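Long-range contacts in putative ABC transporter subunit, substrate-binding component (Rhodopseudomonas palustris, PDB 4EVQ), which binds 4-hydroxybenzoate and probably delivers it, as the solute-binding component, to an ABC transporter for lignin-derived aromatic compounds: residues 149-154 against 206-211; 154-159 against 183-188; 210-215 against 233-238; 239-244 against 254-259. All coordinates share one frame; numbering follows the deposited sequence.

All four contacts lie on or against one seven-stranded sheet and step across it strand by strand. Contact 2 pairs strand 181-188 with 153-159, contact 1 starts the pairing of 153-159 with 209-213, contact 3 adds 235-238, and contact 4 sets the turn after that strand on strand 257-260. Neighbouring centres lie close: about 12 Å between contacts 1 and 2, 11 Å between 1 and 3, and 8 Å between 3 and 4. The hydrogen bond from T158 OG1 to F213 O, 2.7 Å, ties contact 2 to contact 3. Contacts 3 and 4 both touch the bound 4-hydroxybenzoate, through F213, S215 and F240; contact 1 lies at the N-terminal ends of its strands, away from the ligand.

Contact 1. Residues 149-154 against 206-211; sequences AGLKKA and KPDCVY
The carboxylate of D208 grips the backbone of K152 and K153 where strand 153-159 begins. K152 N gives its hydrogen to the syn lone pair of D208 OD2 at 2.9 Å, while K153 N reaches D208 OD1 at 2.9 Å from above the carboxylate plane, 44° out of it. The side chain is brought round to these two amides by a chi1 of 66°, which sets CG between the backbone N and the carbonyl carbon. In return D208 N donates to K153 O at 2.8 Å. K153 runs out fully extended over P207, and its NZ meets K206 O at 2.9 Å from above the carbonyl plane. On the other flank, L151 lays CD1 against C209 CB, 3.9 Å, and A154 CB touches C209 SG. A water bridges D208 OD2 and G150 O, and G150 itself closes helix 135-148 in a Schellman motif. M146 of that helix packs on L151 and C209, and E181 bonds the backbone of K152 and A154 from the neighbouring strand. A154 and C209 form a parallel bridge, the start of adjacent strands in the Rossmann-like alpha/beta lobe of a periplasmic binding protein.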
loop_
_atom_site.group_PDB
_atom_site.type_symbol
_atom_site.label_atom_id
_atom_site.label_comp_id
_atom_site.label_asym_id
_atom_site.label_seq_id
_atom_site.Cartn_x
_atom_site.Cartn_y
_atom_site.Cartn_z
ATOM N N ALA A 149 -20.726 3.017 11.325
ATOM C CA ALA A 149 -21.772 3.372 10.372
ATOM C C ALA A 149 -23.087 2.605 10.606
ATOM O O ALA A 149 -24.050 2.834 9.896
ATOM C CB ALA A 149 -21.298 3.163 8.907
ATOM N N GLY A 150 -23.106 1.667 11.543
ATOM C CA GLY A 150 -24.321 0.928 11.854
ATOM C C GLY A 150 -24.550 -0.353 11.072
ATOM O O GLY A 150 -25.612 -0.948 11.150
ATOM N N LEU A 151 -23.528 -0.816 10.355
ATOM C CA LEU A 151 -23.624 -2.061 9.618
ATOM C C LEU A 151 -23.415 -3.274 10.508
ATOM O O LEU A 151 -22.683 -3.217 11.496
ATOM C CB LEU A 151 -22.555 -2.050 8.518
ATOM C CG LEU A 151 -22.810 -0.952 7.498
ATOM C CD1 LEU A 151 -21.582 -0.746 6.678
ATOM C CD2 LEU A 151 -24.020 -1.210 6.586
ATOM N N LYS A 152 -24.056 -4.383 10.151
ATOM C CA LYS A 152 -24.189 -5.511 11.056
ATOM C C LYS A 152 -23.996 -6.888 10.430
ATOM O O LYS A 152 -23.885 -7.878 11.140
ATOM C CB LYS A 152 -25.620 -5.503 11.720
ATOM C CG LYS A 152 -26.062 -4.228 12.459
ATOM C CD LYS A 152 -27.272 -4.516 13.362
ATOM C CE LYS A 152 -28.367 -5.328 12.639
ATOM N NZ LYS A 152 -29.513 -5.756 13.541
ATOM N N LYS A 153 -24.027 -6.983 9.096
ATOM C CA LYS A 153 -24.129 -8.287 8.446
ATOM C C LYS A 153 -23.358 -8.250 7.120
ATOM O O LYS A 153 -23.891 -7.852 6.099
ATOM C CB LYS A 153 -25.594 -8.619 8.183
ATOM C CG LYS A 153 -25.839 -9.990 7.559
ATOM C CD LYS A 153 -27.330 -10.182 7.194
ATOM C CE LYS A 153 -27.587 -11.494 6.520
ATOM N NZ LYS A 153 -29.024 -11.643 6.035
ATOM N N ALA A 154 -22.086 -8.675 7.160
ATOM C CA ALA A 154 -21.205 -8.489 6.034
ATOM C C ALA A 154 -20.922 -9.769 5.284
ATOM O O ALA A 154 -20.919 -10.867 5.862
ATOM C CB ALA A 154 -19.850 -7.942 6.526
ATOM N N LYS A 206 -28.004 -11.909 1.260
ATOM C CA LYS A 206 -28.698 -10.718 1.759
ATOM C C LYS A 206 -27.960 -10.004 2.909
ATOM O O LYS A 206 -28.556 -9.651 3.943
ATOM C CB LYS A 206 -30.138 -11.061 2.199
ATOM C CG LYS A 206 -30.961 -11.610 1.071
ATOM C CD LYS A 206 -32.382 -12.006 1.539
ATOM C CE LYS A 206 -33.162 -12.731 0.432
ATOM N NZ LYS A 206 -34.543 -12.988 0.859
ATOM N N PRO A 207 -26.659 -9.732 2.716
ATOM C CA PRO A 207 -25.967 -8.924 3.714
ATOM C C PRO A 207 -26.397 -7.454 3.669
ATOM O O PRO A 207 -27.031 -7.023 2.700
ATOM C CB PRO A 207 -24.495 -9.071 3.281
ATOM C CG PRO A 207 -24.571 -9.125 1.790
ATOM C CD PRO A 207 -25.805 -10.001 1.538
ATOM N N ASP A 208 -26.044 -6.689 4.698
ATOM C CA ASP A 208 -26.246 -5.256 4.639
ATOM C C ASP A 208 -25.036 -4.463 4.153
ATOM O O ASP A 208 -25.105 -3.248 3.985
ATOM C CB ASP A 208 -26.788 -4.684 5.959
ATOM C CG ASP A 208 -25.828 -4.769 7.133
ATOM O OD1 ASP A 208 -24.640 -5.117 6.984
ATOM O OD2 ASP A 208 -26.233 -4.441 8.273
ATOM N N CYS A 209 -23.968 -5.196 3.832
ATOM C CA CYS A 209 -22.784 -4.574 3.223
ATOM C C CYS A 209 -21.878 -5.671 2.681
ATOM O O CYS A 209 -21.920 -6.823 3.081
ATOM C CB CYS A 209 -22.003 -3.741 4.268
ATOM S SG CYS A 209 -21.474 -4.662 5.740
ATOM N N VAL A 210 -20.980 -5.226 1.804
ATOM C CA VAL A 210 -19.912 -6.047 1.248
ATOM C C VAL A 210 -18.590 -5.336 1.515
ATOM O O VAL A 210 -18.480 -4.122 1.315
ATOM C CB VAL A 210 -20.109 -6.276 -0.249
ATOM C CG1 VAL A 210 -18.894 -6.976 -0.851
ATOM C CG2 VAL A 210 -21.368 -7.106 -0.501
ATOM N N TYR A 211 -17.628 -6.115 1.988
ATOM C CA TYR A 211 -16.243 -5.670 2.152
ATOM C C TYR A 211 -15.400 -6.372 1.095
ATOM O O TYR A 211 -15.350 -7.593 1.077
ATOM C CB TYR A 211 -15.734 -6.052 3.536
ATOM C CG TYR A 211 -14.264 -5.801 3.827
ATOM C CD1 TYR A 211 -13.838 -4.570 4.264
ATOM C CD2 TYR A 211 -13.324 -6.809 3.729
ATOM C CE1 TYR A 211 -12.511 -4.359 4.572
ATOM C CE2 TYR A 211 -11.984 -6.603 4.027
ATOM C CZ TYR A 211 -11.604 -5.395 4.468
ATOM O OH TYR A 211 -10.273 -5.170 4.830
HETATM O O HOH W 1 -27.431 -2.249 9.131
#

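Contact 2. Residues 154-159 against 183-188; sequences AVTVTW and VKDITI. With SO4 (sulfate ion), chain E.
I188, I186 and T156 carry much of this pairing of two parallel strands, the first and last elements of the beta-alpha-beta unit 153-159, 162-177, 181-188. The strand segments run 14° apart. I188 sets CG2 3.9 Å from W159 CD1, and its carbonyl O lies in the plane of the indole at the ring edge; W159 NE1 is turned to D192 O. On the same face I186 stretches CD1 to V155 CG1, 3.8 Å, and its CG2 comes near V157 CG2. Both backbone polar atoms of I186 turn to strand 153-159: N donates to T156 O at 2.8 Å and O accepts from T158 N. On the opposite face T156 OG1 donates a hydrogen bond to the anti lone pair of D185 OD1, a short 2.6 Å bond made possible by a chi1 of 71° that swings the hydroxyl toward D185. A valine in place of T156 would probably leave D185 OD1 without this donor and the aspartate less firmly set, although D185 OD2 would still have its salt bridge to K172 on helix 162-177. K184 points its amine at a sulfate ion, probably from the crystallisation liquor. One water donates to both T156 OG1 and I186 O, at 2.8 Å each.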
loop_
_atom_site.group_PDB
_atom_site.type_symbol
_atom_site.label_atom_id
_atom_site.label_comp_id
_atom_site.label_asym_id
_atom_site.label_seq_id
_atom_site.Cartn_x
_atom_site.Cartn_y
_atom_site.Cartn_z
ATOM N N ALA A 154 -22.086 -8.675 7.160
ATOM C CA ALA A 154 -21.205 -8.489 6.034
ATOM C C ALA A 154 -20.922 -9.769 5.284
ATOM O O ALA A 154 -20.919 -10.867 5.862
ATOM C CB ALA A 154 -19.850 -7.942 6.526
ATOM N N VAL A 155 -20.679 -9.626 3.993
ATOM C CA VAL A 155 -19.979 -10.652 3.223
ATOM C C VAL A 155 -18.656 -10.043 2.756
ATOM O O VAL A 155 -18.617 -8.871 2.381
ATOM C CB VAL A 155 -20.790 -11.084 1.983
ATOM C CG1 VAL A 155 -19.968 -11.976 1.029
ATOM C CG2 VAL A 155 -22.054 -11.785 2.395
ATOM N N THR A 156 -17.570 -10.826 2.803
ATOM C CA THR A 156 -16.285 -10.365 2.290
ATOM C C THR A 156 -15.970 -11.044 0.956
ATOM O O THR A 156 -16.425 -12.187 0.709
ATOM C CB THR A 156 -15.120 -10.608 3.246
ATOM O OG1 THR A 156 -14.849 -11.991 3.307
ATOM C CG2 THR A 156 -15.407 -10.067 4.622
ATOM N N VAL A 157 -15.273 -10.337 0.080
ATOM C CA VAL A 157 -14.841 -10.934 -1.167
ATOM C C VAL A 157 -13.448 -10.378 -1.512
ATOM O O VAL A 157 -13.227 -9.155 -1.485
ATOM C CB VAL A 157 -15.884 -10.713 -2.278
ATOM C CG1 VAL A 157 -16.150 -9.279 -2.518
ATOM C CG2 VAL A 157 -15.483 -11.430 -3.539
ATOM N N THR A 158 -12.552 -11.267 -1.880
ATOM C CA THR A 158 -11.181 -10.851 -2.178
ATOM C C THR A 158 -10.484 -11.958 -2.933
ATOM O O THR A 158 -11.060 -13.009 -3.193
ATOM C CB THR A 158 -10.392 -10.437 -0.910
ATOM O OG1 THR A 158 -9.169 -9.805 -1.301
ATOM C CG2 THR A 158 -10.071 -11.620 -0.050
ATOM N N TRP A 159 -9.232 -11.703 -3.284
ATOM C CA TRP A 159 -8.372 -12.690 -3.899
ATOM C C TRP A 159 -7.743 -13.612 -2.850
ATOM O O TRP A 159 -7.434 -13.184 -1.723
ATOM C CB TRP A 159 -7.254 -12.000 -4.699
ATOM C CG TRP A 159 -7.657 -11.525 -6.058
ATOM C CD1 TRP A 159 -8.378 -12.227 -6.982
ATOM C CD2 TRP A 159 -7.336 -10.277 -6.667
ATOM N NE1 TRP A 159 -8.484 -11.513 -8.128
ATOM C CE2 TRP A 159 -7.848 -10.309 -7.980
ATOM C CE3 TRP A 159 -6.612 -9.161 -6.259
ATOM C CZ2 TRP A 159 -7.693 -9.246 -8.875
ATOM C CZ3 TRP A 159 -6.438 -8.142 -7.128
ATOM C CH2 TRP A 159 -6.997 -8.167 -8.418
ATOM N N VAL A 183 -21.119 -13.178 7.444
ATOM C CA VAL A 183 -21.863 -14.392 7.117
ATOM C C VAL A 183 -21.200 -15.293 6.079
ATOM O O VAL A 183 -21.568 -16.459 5.943
ATOM C CB VAL A 183 -23.315 -14.095 6.743
ATOM C CG1 VAL A 183 -24.029 -13.413 7.929
ATOM C CG2 VAL A 183 -23.458 -13.301 5.491
ATOM N N LYS A 184 -20.215 -14.745 5.371
ATOM C CA LYS A 184 -19.477 -15.521 4.389
ATOM C C LYS A 184 -18.234 -14.773 3.983
ATOM O O LYS A 184 -18.263 -13.570 3.860
ATOM C CB LYS A 184 -20.329 -15.784 3.152
ATOM C CG LYS A 184 -19.825 -16.890 2.238
ATOM C CD LYS A 184 -20.043 -18.252 2.814
ATOM C CE LYS A 184 -21.511 -18.595 2.876
ATOM N NZ LYS A 184 -21.742 -19.985 3.409
ATOM N N ASP A 185 -17.153 -15.516 3.767
ATOM C CA ASP A 185 -15.950 -14.992 3.129
ATOM C C ASP A 185 -15.801 -15.704 1.785
ATOM O O ASP A 185 -15.598 -16.917 1.755
ATOM C CB ASP A 185 -14.720 -15.238 3.993
ATOM C CG ASP A 185 -14.845 -14.617 5.354
ATOM O OD1 ASP A 185 -14.973 -13.406 5.475
ATOM O OD2 ASP A 185 -14.853 -15.396 6.330
ATOM N N ILE A 186 -15.912 -14.958 0.712
ATOM C CA ILE A 186 -15.783 -15.507 -0.628
ATOM C C ILE A 186 -14.377 -15.141 -1.141
ATOM O O ILE A 186 -13.916 -13.995 -0.993
ATOM C CB ILE A 186 -16.857 -14.912 -1.581
ATOM C CG1 ILE A 186 -18.273 -15.165 -1.046
ATOM C CG2 ILE A 186 -16.694 -15.428 -2.992
ATOM C CD1 ILE A 186 -19.372 -14.447 -1.782
ATOM N N THR A 187 -13.721 -16.108 -1.772
ATOM C CA THR A 187 -12.472 -15.840 -2.414
ATOM C C THR A 187 -12.499 -16.210 -3.892
ATOM O O THR A 187 -13.289 -17.059 -4.356
ATOM C CB THR A 187 -11.244 -16.469 -1.758
ATOM O OG1 THR A 187 -11.308 -17.885 -1.827
ATOM C CG2 THR A 187 -11.105 -16.005 -0.312
ATOM N N ILE A 188 -11.626 -15.542 -4.600
ATOM C CA ILE A 188 -11.452 -15.640 -6.020
ATOM C C ILE A 188 -9.967 -15.975 -6.215
ATOM O O ILE A 188 -9.098 -15.360 -5.555
ATOM C CB ILE A 188 -11.749 -14.175 -6.647
ATOM C CG1 ILE A 188 -13.164 -13.712 -6.310
ATOM C CG2 ILE A 188 -11.551 -14.159 -8.093
ATOM C CD1 ILE A 188 -14.275 -14.520 -6.977
HETATM S S SO4 E . -19.346 -22.597 2.330
HETATM O O1 SO4 E . -18.343 -23.189 1.430
HETATM O O2 SO4 E . -20.112 -21.624 1.529
HETATM O O3 SO4 E . -18.723 -21.973 3.491
HETATM O O4 SO4 E . -20.247 -23.652 2.827
HETATM O O HOH W 2 -13.029 -13.132 1.572
#

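Contact 3. Residues 210-215 against 233-238; sequences VYAFFS and IPLWGP. With PHB (p-hydroxybenzoic acid), chain H.
Two aromatic side chains of strand 209-213, Y211 and F213, meet the pyrrolidine ring of P238, each crossing it at about a right angle. Y211 CE1 approaches P238 CD at 3.8 Å, and F213 CD1 lies 4.0 Å from P238 CG. With CG anti to the backbone N (chi1 165°), the F213 ring extends so that its far edge reaches the ligand: CZ is 3.7 Å from C4 of 4-hydroxybenzoate, whose C3 lies in the plane of the phenyl ring. Next to it, the ligand hydroxyl O4 donates to S215 OG at 2.7 Å. An alanine at F213 would probably take away this edge contact, opening a gap beside the phenol end of the ligand and leaving P238 CG without its aromatic neighbour. On the face that bears V210, its CG1 meets L235 CD1 at 3.9 Å, the two side chains crossing at a slant, while CG2 touches I233 CG2, those side chains lying at about a right angle. The backbones join as parallel strands: W236 N donates to V210 O at 2.8 Å, and A212 N to W236 O. A212 O, buried here, finds no hydrogen-bond partner; P238 CD sits 3.3 Å from it. The strands twist by -38° and flank helix 217-228 in sequence, a beta-alpha-beta unit. That helix packs on V210, A212 and L235 through F222 and Y226, while M146 of helix 135-148 lies against Y211 and W236 on the other face.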
loop_
_atom_site.group_PDB
_atom_site.type_symbol
_atom_site.label_atom_id
_atom_site.label_comp_id
_atom_site.label_asym_id
_atom_site.label_seq_id
_atom_site.Cartn_x
_atom_site.Cartn_y
_atom_site.Cartn_z
ATOM N N VAL A 210 -20.980 -5.226 1.804
ATOM C CA VAL A 210 -19.912 -6.047 1.248
ATOM C C VAL A 210 -18.590 -5.336 1.515
ATOM O O VAL A 210 -18.480 -4.122 1.315
ATOM C CB VAL A 210 -20.109 -6.276 -0.249
ATOM C CG1 VAL A 210 -18.894 -6.976 -0.851
ATOM C CG2 VAL A 210 -21.368 -7.106 -0.501
ATOM N N TYR A 211 -17.628 -6.115 1.988
ATOM C CA TYR A 211 -16.243 -5.670 2.152
ATOM C C TYR A 211 -15.400 -6.372 1.095
ATOM O O TYR A 211 -15.350 -7.593 1.077
ATOM C CB TYR A 211 -15.734 -6.052 3.536
ATOM C CG TYR A 211 -14.264 -5.801 3.827
ATOM C CD1 TYR A 211 -13.838 -4.570 4.264
ATOM C CD2 TYR A 211 -13.324 -6.809 3.729
ATOM C CE1 TYR A 211 -12.511 -4.359 4.572
ATOM C CE2 TYR A 211 -11.984 -6.603 4.027
ATOM C CZ TYR A 211 -11.604 -5.395 4.468
ATOM O OH TYR A 211 -10.273 -5.170 4.830
ATOM N N ALA A 212 -14.730 -5.596 0.237
ATOM C CA ALA A 212 -13.938 -6.163 -0.849
ATOM C C ALA A 212 -12.538 -5.584 -0.864
ATOM O O ALA A 212 -12.341 -4.385 -0.718
ATOM C CB ALA A 212 -14.612 -5.900 -2.197
ATOM N N PHE A 213 -11.595 -6.477 -1.105
ATOM C CA PHE A 213 -10.237 -6.057 -1.438
ATOM C C PHE A 213 -9.882 -6.576 -2.820
ATOM O O PHE A 213 -9.768 -7.807 -3.036
ATOM C CB PHE A 213 -9.138 -6.463 -0.438
ATOM C CG PHE A 213 -7.725 -6.310 -1.030
ATOM C CD1 PHE A 213 -7.254 -5.069 -1.362
ATOM C CD2 PHE A 213 -6.944 -7.412 -1.341
ATOM C CE1 PHE A 213 -6.023 -4.905 -1.988
ATOM C CE2 PHE A 213 -5.703 -7.247 -1.997
ATOM C CZ PHE A 213 -5.267 -5.986 -2.310
ATOM N N PHE A 214 -9.725 -5.630 -3.734
ATOM C CA PHE A 214 -9.110 -5.849 -5.062
ATOM C C PHE A 214 -8.338 -4.559 -5.317
ATOM O O PHE A 214 -8.519 -3.544 -4.626
ATOM C CB PHE A 214 -10.163 -6.059 -6.159
ATOM C CG PHE A 214 -10.949 -7.301 -5.973
ATOM C CD1 PHE A 214 -10.415 -8.527 -6.245
ATOM C CD2 PHE A 214 -12.234 -7.254 -5.450
ATOM C CE1 PHE A 214 -11.080 -9.685 -5.985
ATOM C CE2 PHE A 214 -12.907 -8.389 -5.182
ATOM C CZ PHE A 214 -12.365 -9.619 -5.441
ATOM N N SER A 215 -7.444 -4.572 -6.298
ATOM C CA SER A 215 -6.675 -3.394 -6.626
ATOM C C SER A 215 -6.218 -3.500 -8.083
ATOM O O SER A 215 -6.075 -4.595 -8.592
ATOM C CB SER A 215 -5.483 -3.334 -5.636
ATOM O OG SER A 215 -4.671 -2.232 -5.827
ATOM N N ILE A 233 -26.927 -3.037 -2.128
ATOM C CA ILE A 233 -26.117 -3.303 -0.938
ATOM C C ILE A 233 -24.830 -2.430 -1.008
ATOM O O ILE A 233 -24.144 -2.423 -2.028
ATOM C CB ILE A 233 -25.668 -4.808 -0.874
ATOM C CG1 ILE A 233 -26.874 -5.730 -0.768
ATOM C CG2 ILE A 233 -24.714 -5.051 0.310
ATOM C CD1 ILE A 233 -26.545 -7.204 -1.152
ATOM N N PRO A 234 -24.523 -1.692 0.039
ATOM C CA PRO A 234 -23.349 -0.799 -0.047
ATOM C C PRO A 234 -22.041 -1.560 -0.021
ATOM O O PRO A 234 -21.835 -2.494 0.726
ATOM C CB PRO A 234 -23.451 0.048 1.195
ATOM C CG PRO A 234 -24.267 -0.713 2.143
ATOM C CD PRO A 234 -25.247 -1.518 1.313
ATOM N N LEU A 235 -21.168 -1.096 -0.911
ATOM C CA LEU A 235 -19.799 -1.612 -1.078
ATOM C C LEU A 235 -18.818 -0.762 -0.303
ATOM O O LEU A 235 -18.784 0.465 -0.412
ATOM C CB LEU A 235 -19.485 -1.654 -2.556
ATOM C CG LEU A 235 -18.060 -2.152 -2.930
ATOM C CD1 LEU A 235 -17.876 -3.581 -2.427
ATOM C CD2 LEU A 235 -17.872 -2.108 -4.414
ATOM N N TRP A 236 -17.988 -1.476 0.427
ATOM C CA TRP A 236 -16.894 -0.933 1.214
ATOM C C TRP A 236 -15.606 -1.703 0.948
ATOM O O TRP A 236 -15.629 -2.835 0.530
ATOM C CB TRP A 236 -17.205 -1.142 2.688
ATOM C CG TRP A 236 -18.202 -0.220 3.327
ATOM C CD1 TRP A 236 -19.560 -0.227 3.165
ATOM C CD2 TRP A 236 -17.903 0.823 4.239
ATOM N NE1 TRP A 236 -20.126 0.772 3.937
ATOM C CE2 TRP A 236 -19.134 1.429 4.604
ATOM C CE3 TRP A 236 -16.721 1.313 4.781
ATOM C CZ2 TRP A 236 -19.199 2.479 5.498
ATOM C CZ3 TRP A 236 -16.800 2.378 5.666
ATOM C CH2 TRP A 236 -18.036 2.921 6.040
ATOM N N GLY A 237 -14.476 -1.065 1.239
ATOM C CA GLY A 237 -13.212 -1.788 1.256
ATOM C C GLY A 237 -12.112 -0.896 1.749
ATOM O O GLY A 237 -12.292 0.285 1.948
ATOM N N PRO A 238 -10.935 -1.481 1.945
ATOM C CA PRO A 238 -9.750 -0.628 2.037
ATOM C C PRO A 238 -9.614 0.181 0.762
ATOM O O PRO A 238 -10.063 -0.227 -0.283
ATOM C CB PRO A 238 -8.616 -1.643 2.195
ATOM C CG PRO A 238 -9.102 -2.848 1.372
ATOM C CD PRO A 238 -10.607 -2.881 1.637
HETATM C "C1'" PHB H . -0.409 -6.631 -1.242
HETATM O "O1'" PHB H . -0.286 -7.723 -1.843
HETATM O "O2'" PHB H . 0.134 -6.408 -0.089
HETATM C C1 PHB H . -1.179 -5.506 -1.811
HETATM C C2 PHB H . -1.357 -5.431 -3.193
HETATM C C3 PHB H . -2.093 -4.389 -3.733
HETATM C C4 PHB H . -2.649 -3.462 -2.914
HETATM C C5 PHB H . -2.467 -3.502 -1.543
HETATM C C6 PHB H . -1.742 -4.531 -1.022
HETATM O O4 PHB H . -3.371 -2.444 -3.419
#

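Contact 4. Residues 239-244 against 254-259; sequences GFLTDG and DGIKTV. With PHB (p-hydroxybenzoic acid), chain H.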
loop_
_atom_site.group_PDB
_atom_site.type_symbol
_atom_site.label_atom_id
_atom_site.label_comp_id
_atom_site.label_asym_id
_atom_site.label_seq_id
_atom_site.Cartn_x
_atom_site.Cartn_y
_atom_site.Cartn_z
ATOM N N GLY A 239 -8.978 1.336 0.817
ATOM C CA GLY A 239 -8.980 2.242 -0.301
ATOM C C GLY A 239 -8.278 1.825 -1.564
ATOM O O GLY A 239 -8.455 2.481 -2.585
ATOM N N PHE A 240 -7.527 0.743 -1.490
ATOM C CA PHE A 240 -6.965 0.139 -2.691
ATOM C C PHE A 240 -8.051 -0.238 -3.689
ATOM O O PHE A 240 -7.784 -0.355 -4.883
ATOM C CB PHE A 240 -6.114 -1.088 -2.344
ATOM C CG PHE A 240 -5.259 -0.888 -1.145
ATOM C CD1 PHE A 240 -4.246 0.045 -1.173
ATOM C CD2 PHE A 240 -5.529 -1.557 0.036
ATOM C CE1 PHE A 240 -3.502 0.284 -0.041
ATOM C CE2 PHE A 240 -4.782 -1.277 1.189
ATOM C CZ PHE A 240 -3.792 -0.364 1.142
ATOM N N LEU A 241 -9.270 -0.472 -3.194
ATOM C CA LEU A 241 -10.392 -0.893 -4.050
ATOM C C LEU A 241 -10.715 0.195 -5.059
ATOM O O LEU A 241 -11.170 -0.127 -6.138
ATOM C CB LEU A 241 -11.589 -1.143 -3.143
ATOM C CG LEU A 241 -12.871 -1.586 -3.836
ATOM C CD1 LEU A 241 -12.689 -2.914 -4.545
ATOM C CD2 LEU A 241 -14.022 -1.655 -2.820
ATOM N N THR A 242 -10.507 1.476 -4.736
ATOM C CA THR A 242 -10.835 2.562 -5.639
ATOM C C THR A 242 -9.657 3.369 -6.157
ATOM O O THR A 242 -9.777 4.051 -7.178
ATOM C CB THR A 242 -11.885 3.507 -5.008
ATOM O OG1 THR A 242 -11.368 4.094 -3.791
ATOM C CG2 THR A 242 -13.145 2.760 -4.653
ATOM N N ASP A 243 -8.515 3.330 -5.448
ATOM C CA ASP A 243 -7.430 4.200 -5.863
ATOM C C ASP A 243 -6.864 3.838 -7.239
ATOM O O ASP A 243 -6.526 2.701 -7.502
ATOM C CB ASP A 243 -6.307 4.225 -4.819
ATOM C CG ASP A 243 -6.386 5.444 -3.910
ATOM O OD1 ASP A 243 -7.486 5.735 -3.386
ATOM O OD2 ASP A 243 -5.336 6.130 -3.705
ATOM N N GLY A 244 -6.803 4.837 -8.106
ATOM C CA GLY A 244 -6.304 4.682 -9.448
ATOM C C GLY A 244 -7.318 4.338 -10.504
ATOM O O GLY A 244 -6.962 4.366 -11.673
ATOM N N ASP A 254 -19.687 5.649 -7.890
ATOM C CA ASP A 254 -20.194 6.638 -6.978
ATOM C C ASP A 254 -20.836 5.948 -5.790
ATOM O O ASP A 254 -21.644 5.025 -5.930
ATOM C CB ASP A 254 -21.227 7.549 -7.643
ATOM C CG ASP A 254 -20.617 8.629 -8.568
ATOM O OD1 ASP A 254 -19.479 9.084 -8.302
ATOM O OD2 ASP A 254 -21.378 9.099 -9.478
ATOM N N GLY A 255 -20.464 6.428 -4.614
ATOM C CA GLY A 255 -21.008 5.989 -3.349
ATOM C C GLY A 255 -20.228 4.889 -2.638
ATOM O O GLY A 255 -20.529 4.556 -1.507
ATOM N N ILE A 256 -19.208 4.338 -3.287
ATOM C CA ILE A 256 -18.377 3.352 -2.603
ATOM C C ILE A 256 -17.650 4.028 -1.445
ATOM O O ILE A 256 -17.107 5.117 -1.602
ATOM C CB ILE A 256 -17.357 2.695 -3.590
ATOM C CG1 ILE A 256 -18.104 1.880 -4.656
ATOM C CG2 ILE A 256 -16.350 1.825 -2.833
ATOM C CD1 ILE A 256 -17.174 1.384 -5.715
ATOM N N LYS A 257 -17.627 3.363 -0.303
ATOM C CA LYS A 257 -16.976 3.886 0.883
ATOM C C LYS A 257 -15.682 3.101 1.115
ATOM O O LYS A 257 -15.642 1.894 1.009
ATOM C CB LYS A 257 -17.871 3.709 2.094
ATOM C CG LYS A 257 -19.130 4.555 2.021
ATOM C CD LYS A 257 -19.034 5.714 2.919
ATOM C CE LYS A 257 -20.195 6.689 2.805
ATOM N NZ LYS A 257 -21.527 6.117 2.926
ATOM N N THR A 258 -14.608 3.813 1.447
ATOM C CA THR A 258 -13.340 3.164 1.724
ATOM C C THR A 258 -12.636 3.841 2.879
ATOM O O THR A 258 -12.951 4.957 3.271
ATOM C CB THR A 258 -12.375 3.131 0.506
ATOM O OG1 THR A 258 -12.002 4.451 0.118
ATOM C CG2 THR A 258 -12.956 2.416 -0.686
ATOM N N VAL A 259 -11.683 3.115 3.451
ATOM C CA VAL A 259 -10.788 3.674 4.458
ATOM C C VAL A 259 -9.360 3.587 3.930
ATOM O O VAL A 259 -8.947 2.534 3.427
ATOM C CB VAL A 259 -10.952 2.951 5.793
ATOM C CG1 VAL A 259 -9.859 3.343 6.759
ATOM C CG2 VAL A 259 -12.337 3.244 6.401
HETATM C "C1'" PHB H . -0.409 -6.631 -1.242
HETATM O "O1'" PHB H . -0.286 -7.723 -1.843
HETATM O "O2'" PHB H . 0.134 -6.408 -0.089
HETATM C C1 PHB H . -1.179 -5.506 -1.811
HETATM C C2 PHB H . -1.357 -5.431 -3.193
HETATM C C3 PHB H . -2.093 -4.389 -3.733
HETATM C C4 PHB H . -2.649 -3.462 -2.914
HETATM C C5 PHB H . -2.467 -3.502 -1.543
HETATM C C6 PHB H . -1.742 -4.531 -1.022
HETATM O O4 PHB H . -3.371 -2.444 -3.419
HETATM O O HOH W 3 -13.418 5.716 -1.746
#
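G239 opens a 3-10 turn that leaves strand 235-238 of the periplasmic-binding-protein fold and rests on the neighbouring strand 257-260. The one direct hydrogen bond across the contact is between backbones, G239 N to V259 O at 2.9 Å. Within the turn, G239 O accepts from both T242 N and D243 N, which fixes the bend. A water lies by two hydroxyls, 2.7 Å from T258 OG1 but only weakly bound to T242 OG1. R348 NE, on strand 345-351, donates to T258 OG1, and its NH2 forms a salt bridge with D243 OD1. Packing of methyl groups adds to these polar links. T242 CG2 slides past I256 CG2 at 3.8 Å, the two side chains running in opposite directions, and L241 brings CD2 to I256 CG2, its side chain at about a right angle to that of I256. Against the bare backbone of G239, T258 sets its CB 3.6 Å from CA. T242 and T258 face each other tip to tip, with T242 OG1 3.9 Å from T258 CG2. Turned away from strand 257-260, F240 contributes to the ligand pocket: one face of its ring receives C5 of 4-hydroxybenzoate 3.8 Å above its centre, and its CB lies 3.2 Å from the ligand hydroxyl O4.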